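Local coordinates for protein similar to sp|P32453 Saccharomyces cerevisiae YNL315c ATP11 (PDB 2P4F) that is probably a mitochondrial chaperone of the ATP11 family that binds unfolded protein, in line with a role in assembling the F1 part of ATP synthase, at residues Y148-K153 with E270-L275; Q185-G190 with H195-S200. One frame throughout, in Å; residues are numbered along the deposited sequence.

Interaction 1. Residues Y148-K153 with E270-L275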
loop_
_atom_site.group_PDB
_atom_site.type_symbol
_atom_site.label_atom_id
_atom_site.label_comp_id
_atom_site.label_asym_id
_atom_site.label_seq_id
_atom_site.Cartn_x
_atom_site.Cartn_y
_atom_site.Cartn_z
ATOM N N TYR A 148 -9.468 0.043 -1.718
ATOM C CA TYR A 148 -9.934 0.586 -0.437
ATOM C C TYR A 148 -11.025 -0.291 0.173
ATOM O O TYR A 148 -11.043 -0.579 1.369
ATOM C CB TYR A 148 -10.500 1.989 -0.713
ATOM C CG TYR A 148 -10.783 2.895 0.442
ATOM C CD1 TYR A 148 -10.444 2.624 1.765
ATOM C CD2 TYR A 148 -11.432 4.105 0.210
ATOM C CE1 TYR A 148 -10.727 3.488 2.805
ATOM C CE2 TYR A 148 -11.694 4.959 1.242
ATOM C CZ TYR A 148 -11.353 4.674 2.522
ATOM O OH TYR A 148 -11.662 5.591 3.503
ATOM N N LYS A 149 -11.938 -0.746 -0.687
ATOM C CA LYS A 149 -13.071 -1.547 -0.168
ATOM C C LYS A 149 -12.545 -2.874 0.375
ATOM O O LYS A 149 -12.960 -3.303 1.475
ATOM C CB LYS A 149 -14.135 -1.678 -1.265
ATOM C CG LYS A 149 -15.005 -0.418 -1.430
ATOM C CD LYS A 149 -14.319 0.916 -1.344
ATOM C CE LYS A 149 -15.154 2.135 -1.642
ATOM N NZ LYS A 149 -15.291 3.083 -0.506
ATOM N N TYR A 150 -11.614 -3.492 -0.369
ATOM C CA TYR A 150 -11.071 -4.768 0.143
ATOM C C TYR A 150 -10.207 -4.518 1.368
ATOM O O TYR A 150 -10.185 -5.391 2.253
ATOM C CB TYR A 150 -10.239 -5.461 -0.919
ATOM C CG TYR A 150 -11.079 -6.234 -1.914
ATOM C CD1 TYR A 150 -11.619 -7.464 -1.523
ATOM C CD2 TYR A 150 -11.322 -5.777 -3.189
ATOM C CE1 TYR A 150 -12.396 -8.230 -2.380
ATOM C CE2 TYR A 150 -12.101 -6.535 -4.080
ATOM C CZ TYR A 150 -12.616 -7.739 -3.652
ATOM O OH TYR A 150 -13.385 -8.515 -4.476
ATOM N N ALA A 151 -9.521 -3.403 1.466
ATOM C CA ALA A 151 -8.596 -3.129 2.591
ATOM C C ALA A 151 -9.409 -2.975 3.868
ATOM O O ALA A 151 -8.955 -3.430 4.935
ATOM C CB ALA A 151 -7.792 -1.890 2.288
ATOM N N VAL A 152 -10.544 -2.305 3.812
ATOM C CA VAL A 152 -11.340 -2.128 5.055
ATOM C C VAL A 152 -11.797 -3.474 5.602
ATOM O O VAL A 152 -11.714 -3.770 6.792
ATOM C CB VAL A 152 -12.563 -1.211 4.808
ATOM C CG1 VAL A 152 -13.546 -1.319 5.971
ATOM C CG2 VAL A 152 -12.100 0.234 4.595
ATOM N N LYS A 153 -12.270 -4.341 4.697
ATOM C CA LYS A 153 -12.811 -5.651 5.126
ATOM C C LYS A 153 -11.691 -6.641 5.420
ATOM O O LYS A 153 -11.966 -7.588 6.147
ATOM C CB LYS A 153 -13.706 -6.211 3.994
ATOM C CG LYS A 153 -15.016 -5.421 3.937
ATOM C CD LYS A 153 -15.985 -5.887 2.914
ATOM C CE LYS A 153 -17.356 -5.328 3.362
ATOM N NZ LYS A 153 -17.157 -4.638 4.683
ATOM N N GLU A 270 -8.604 -16.233 -7.245
ATOM C CA GLU A 270 -7.927 -17.069 -6.259
ATOM C C GLU A 270 -7.151 -16.202 -5.269
ATOM O O GLU A 270 -7.133 -16.463 -4.060
ATOM C CB GLU A 270 -6.925 -18.012 -6.887
ATOM C CG GLU A 270 -7.512 -19.192 -7.613
ATOM C CD GLU A 270 -6.342 -20.036 -8.127
ATOM O OE1 GLU A 270 -6.028 -19.961 -9.336
ATOM O OE2 GLU A 270 -5.791 -20.760 -7.270
ATOM N N ARG A 271 -6.535 -15.143 -5.797
ATOM C CA ARG A 271 -5.845 -14.222 -4.879
ATOM C C ARG A 271 -6.794 -13.537 -3.910
ATOM O O ARG A 271 -6.499 -13.447 -2.679
ATOM C CB ARG A 271 -5.098 -13.145 -5.683
ATOM C CG ARG A 271 -3.883 -13.718 -6.409
ATOM C CD ARG A 271 -2.914 -12.592 -6.848
ATOM N NE ARG A 271 -1.782 -13.249 -7.503
ATOM C CZ ARG A 271 -1.636 -13.360 -8.832
ATOM N NH1 ARG A 271 -2.542 -12.823 -9.664
ATOM N NH2 ARG A 271 -0.579 -13.996 -9.366
ATOM N N ILE A 272 -7.928 -13.049 -4.406
ATOM C CA ILE A 272 -8.864 -12.368 -3.517
ATOM C C ILE A 272 -9.399 -13.365 -2.500
ATOM O O ILE A 272 -9.554 -13.050 -1.319
ATOM C CB ILE A 272 -9.980 -11.718 -4.337
ATOM C CG1 ILE A 272 -9.434 -10.513 -5.111
ATOM C CG2 ILE A 272 -11.169 -11.372 -3.448
ATOM C CD1 ILE A 272 -10.278 -10.055 -6.265
ATOM N N GLN A 273 -9.688 -14.593 -2.928
ATOM C CA GLN A 273 -10.240 -15.582 -1.990
ATOM C C GLN A 273 -9.224 -15.900 -0.892
ATOM O O GLN A 273 -9.573 -16.120 0.276
ATOM C CB GLN A 273 -10.607 -16.879 -2.753
ATOM C CG GLN A 273 -11.280 -17.908 -1.827
ATOM C CD GLN A 273 -12.656 -17.436 -1.388
ATOM O OE1 GLN A 273 -13.503 -17.070 -2.206
ATOM N NE2 GLN A 273 -12.925 -17.410 -0.077
ATOM N N LEU A 274 -7.924 -15.932 -1.270
ATOM C CA LEU A 274 -6.934 -16.201 -0.236
ATOM C C LEU A 274 -6.851 -15.071 0.784
ATOM O O LEU A 274 -6.657 -15.281 2.009
ATOM C CB LEU A 274 -5.548 -16.353 -0.880
ATOM C CG LEU A 274 -4.455 -16.927 -0.008
ATOM C CD1 LEU A 274 -4.731 -18.386 0.380
ATOM C CD2 LEU A 274 -3.088 -16.772 -0.698
ATOM N N LEU A 275 -6.932 -13.842 0.291
ATOM C CA LEU A 275 -6.962 -12.657 1.172
ATOM C C LEU A 275 -8.141 -12.763 2.140
ATOM O O LEU A 275 -8.033 -12.532 3.390
ATOM C CB LEU A 275 -7.069 -11.376 0.323
ATOM C CG LEU A 275 -7.313 -10.095 1.128
ATOM C CD1 LEU A 275 -6.098 -9.779 1.985
ATOM C CD2 LEU A 275 -7.629 -8.968 0.146
#
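A small contact between two helices on the concave side of the ATP11 half barrel joins Tyr150 of 148-153 to Ile272 and Leu275 of 270-275. It has no hydrogen bond and is made by side chains alone: the nearest CA pair, Tyr150 and Ile272, stays 8.7 Å apart, and about 144 Å² is buried in all. With Tyr150 CG anti to its own carbonyl carbon (chi1 -81°), the phenol reaches over to the other helix. There its ring meets the branch methyl of Ile272 obliquely, Tyr150 CE1 lying 3.5 Å from Ile272 CG2, and the two side chains cross at about a right angle. The phenol oxygen continues past that methyl toward the end of the longer branch, Tyr150 OH being 3.9 Å from Ile272 CD1. One helical turn further on, Leu275 CD2 comes within 4.5 Å of Tyr150 CB, a looser touch at the root of the tyrosine. Ala151 on the first helix packs on Trp186 and Phe188 of strand 179-190. On the second, Leu274 is covered by Phe257 of helix 244-257 and by Leu290 and Leu293 of helix 287-295, and Leu275 also rests on Tyr258.

Interaction 2. Residues Q185-G190 with H195-S200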
loop_
_atom_site.group_PDB
_atom_site.type_symbol
_atom_site.label_atom_id
_atom_site.label_comp_id
_atom_site.label_asym_id
_atom_site.label_seq_id
_atom_site.Cartn_x
_atom_site.Cartn_y
_atom_site.Cartn_z
ATOM N N GLN A 185 -0.325 -4.370 6.773
ATOM C CA GLN A 185 -1.460 -3.924 7.578
ATOM C C GLN A 185 -1.965 -2.596 6.988
ATOM O O GLN A 185 -1.173 -1.663 6.835
ATOM C CB GLN A 185 -1.088 -3.717 9.080
ATOM C CG GLN A 185 -2.369 -3.522 9.926
ATOM C CD GLN A 185 -2.075 -3.445 11.415
ATOM O OE1 GLN A 185 -0.885 -3.437 11.853
ATOM N NE2 GLN A 185 -3.149 -3.392 12.201
ATOM N N TRP A 186 -3.272 -2.551 6.735
ATOM C CA TRP A 186 -3.915 -1.303 6.347
ATOM C C TRP A 186 -4.453 -0.607 7.590
ATOM O O TRP A 186 -5.104 -1.260 8.428
ATOM C CB TRP A 186 -5.054 -1.582 5.391
ATOM C CG TRP A 186 -4.619 -2.049 4.040
ATOM C CD1 TRP A 186 -4.432 -3.344 3.607
ATOM C CD2 TRP A 186 -4.320 -1.212 2.921
ATOM N NE1 TRP A 186 -4.023 -3.373 2.279
ATOM C CE2 TRP A 186 -3.958 -2.059 1.847
ATOM C CE3 TRP A 186 -4.328 0.193 2.741
ATOM C CZ2 TRP A 186 -3.606 -1.561 0.596
ATOM C CZ3 TRP A 186 -3.979 0.662 1.489
ATOM C CH2 TRP A 186 -3.622 -0.188 0.430
ATOM N N GLN A 187 -4.158 0.656 7.711
ATOM C CA GLN A 187 -4.598 1.462 8.844
ATOM C C GLN A 187 -5.348 2.681 8.317
ATOM O O GLN A 187 -4.848 3.414 7.417
ATOM C CB GLN A 187 -3.400 1.886 9.705
ATOM C CG GLN A 187 -2.802 0.647 10.342
ATOM C CD GLN A 187 -2.170 0.970 11.667
ATOM O OE1 GLN A 187 -1.532 2.027 11.794
ATOM N NE2 GLN A 187 -2.383 0.048 12.592
ATOM N N PHE A 188 -6.530 2.911 8.845
ATOM C CA PHE A 188 -7.400 4.000 8.371
ATOM C C PHE A 188 -7.191 5.140 9.344
ATOM O O PHE A 188 -7.744 5.132 10.436
ATOM C CB PHE A 188 -8.844 3.462 8.261
ATOM C CG PHE A 188 -8.790 2.308 7.254
ATOM C CD1 PHE A 188 -8.847 2.556 5.894
ATOM C CD2 PHE A 188 -8.629 1.004 7.669
ATOM C CE1 PHE A 188 -8.732 1.550 4.941
ATOM C CE2 PHE A 188 -8.503 -0.026 6.749
ATOM C CZ PHE A 188 -8.532 0.260 5.398
ATOM N N ALA A 189 -6.355 6.096 8.983
ATOM C CA ALA A 189 -5.939 7.139 9.900
ATOM C C ALA A 189 -7.041 8.176 9.979
ATOM O O ALA A 189 -7.393 8.706 11.043
ATOM C CB ALA A 189 -4.646 7.765 9.372
ATOM N N GLY A 190 -7.619 8.482 8.846
ATOM C CA GLY A 190 -8.718 9.438 8.865
ATOM C C GLY A 190 -9.508 9.346 7.567
ATOM O O GLY A 190 -9.181 8.545 6.688
ATOM N N HIS A 195 -3.220 4.304 5.411
ATOM C CA HIS A 195 -1.826 3.887 5.452
ATOM C C HIS A 195 -1.704 2.390 5.153
ATOM O O HIS A 195 -2.603 1.626 5.535
ATOM C CB HIS A 195 -1.242 4.123 6.853
ATOM C CG HIS A 195 -1.194 5.577 7.232
ATOM N ND1 HIS A 195 -0.882 5.942 8.528
ATOM C CD2 HIS A 195 -1.330 6.720 6.506
ATOM C CE1 HIS A 195 -0.863 7.283 8.551
ATOM N NE2 HIS A 195 -1.136 7.802 7.351
ATOM N N CYS A 196 -0.606 1.998 4.544
ATOM C CA CYS A 196 -0.287 0.577 4.379
ATOM C C CYS A 196 1.080 0.374 5.007
ATOM O O CYS A 196 2.042 1.088 4.582
ATOM C CB CYS A 196 -0.324 0.219 2.874
ATOM S SG CYS A 196 0.029 -1.564 2.672
ATOM N N LEU A 197 1.249 -0.490 5.997
ATOM C CA LEU A 197 2.474 -0.678 6.739
ATOM C C LEU A 197 2.995 -2.085 6.452
ATOM O O LEU A 197 2.191 -3.039 6.552
ATOM C CB LEU A 197 2.210 -0.562 8.239
ATOM C CG LEU A 197 1.417 0.680 8.730
ATOM C CD1 LEU A 197 1.339 0.625 10.259
ATOM C CD2 LEU A 197 2.014 1.957 8.207
ATOM N N ILE A 198 4.251 -2.236 6.115
ATOM C CA ILE A 198 4.829 -3.543 5.839
ATOM C C ILE A 198 5.980 -3.787 6.800
ATOM O O ILE A 198 6.897 -2.965 6.916
ATOM C CB ILE A 198 5.218 -3.666 4.343
ATOM C CG1 ILE A 198 4.109 -3.159 3.398
ATOM C CG2 ILE A 198 5.598 -5.128 4.029
ATOM C CD1 ILE A 198 4.499 -3.248 1.913
ATOM N N THR A 199 5.930 -4.930 7.502
ATOM C CA THR A 199 6.807 -5.254 8.607
ATOM C C THR A 199 7.337 -6.682 8.466
ATOM O O THR A 199 6.570 -7.591 8.090
ATOM C CB THR A 199 6.033 -5.195 9.943
ATOM O OG1 THR A 199 5.398 -3.913 10.022
ATOM C CG2 THR A 199 6.976 -5.370 11.119
ATOM N N SER A 200 8.605 -6.872 8.747
ATOM C CA SER A 200 9.068 -8.261 8.632
ATOM C C SER A 200 8.532 -9.148 9.737
ATOM O O SER A 200 8.648 -8.785 10.931
ATOM C CB SER A 200 10.591 -8.277 8.627
ATOM O OG SER A 200 11.076 -9.604 8.540
#
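Trp186 has CG anti to its carbonyl carbon (chi1 -70°), whereas Cys196 has SG anti to its backbone N (chi1 -178°); on this non-hydrogen-bonded pair the two torsions lay the cysteine over one face of the indole. Cys196 CB sits 4.0 Å from the centroid of the six-membered ring, nearly on its normal, as a CH-pi contact, and Cys196 SG lies 4.2 Å from the same centroid as a sulfur-aromatic contact. Two hydrogen-bonded pairs flank this one. Gln185 and Leu197 exchange both backbone bonds, and so do Gln187 and His195, whose His195 N to Gln187 O bond is short at 2.7 Å and almost straight, 174° at the hydrogen. Between them, Trp186 CA and Cys196 CA each direct a C-H at a carbonyl oxygen of the partner strand, His195 O and Gln185 O respectively. Gln185, Gln187, His195 and Leu197 occupy the other face of the sheet. There the extended Gln187 crosses Leu197 at about a right angle, its amide oxygen OE1 being 3.5 Å from Leu197 CD1. Ala189 CB stands over one face of the His195 imidazole, offset toward the rim and 3.9 Å from His195 CE1, while His195 NE2 is hydrogen-bonded to Gln218 NE2 on the neighbouring strand 215-220. The indole is further enclosed by Met147 and Ala151 of helix 140-153, by Val254 and by an edge-to-face contact with Tyr258. Strands 179-190 and 193-200 form an antiparallel hairpin within the six-stranded half-barrel sheet, and near its turn Ala189 and Gly190 make a classic beta bulge opposite a single residue of the other strand.

How the interactions relate
The centres of the two contacts are 15 Å apart, and they meet directly through helix 140-153. Interaction 1 joins that helix to helix 266-280, whereas interaction 2 zips together two adjacent strands of the antiparallel sheet. Along the chain the order is 148-153, then both strands of the hairpin, then 270-275, so interaction 1 brings together segments that bracket the hairpin. Ala151 CB packs 3.6 Å from Trp186 CD2, and Tyr148 CE1 lies 3.5 Å from Phe188 CE1. Helix 140-153 thus touches the sheet with one side and helix 266-280 with another, so it connects the curved sheet with helix 266-280, and both contacts belong to the one half-barrel fold.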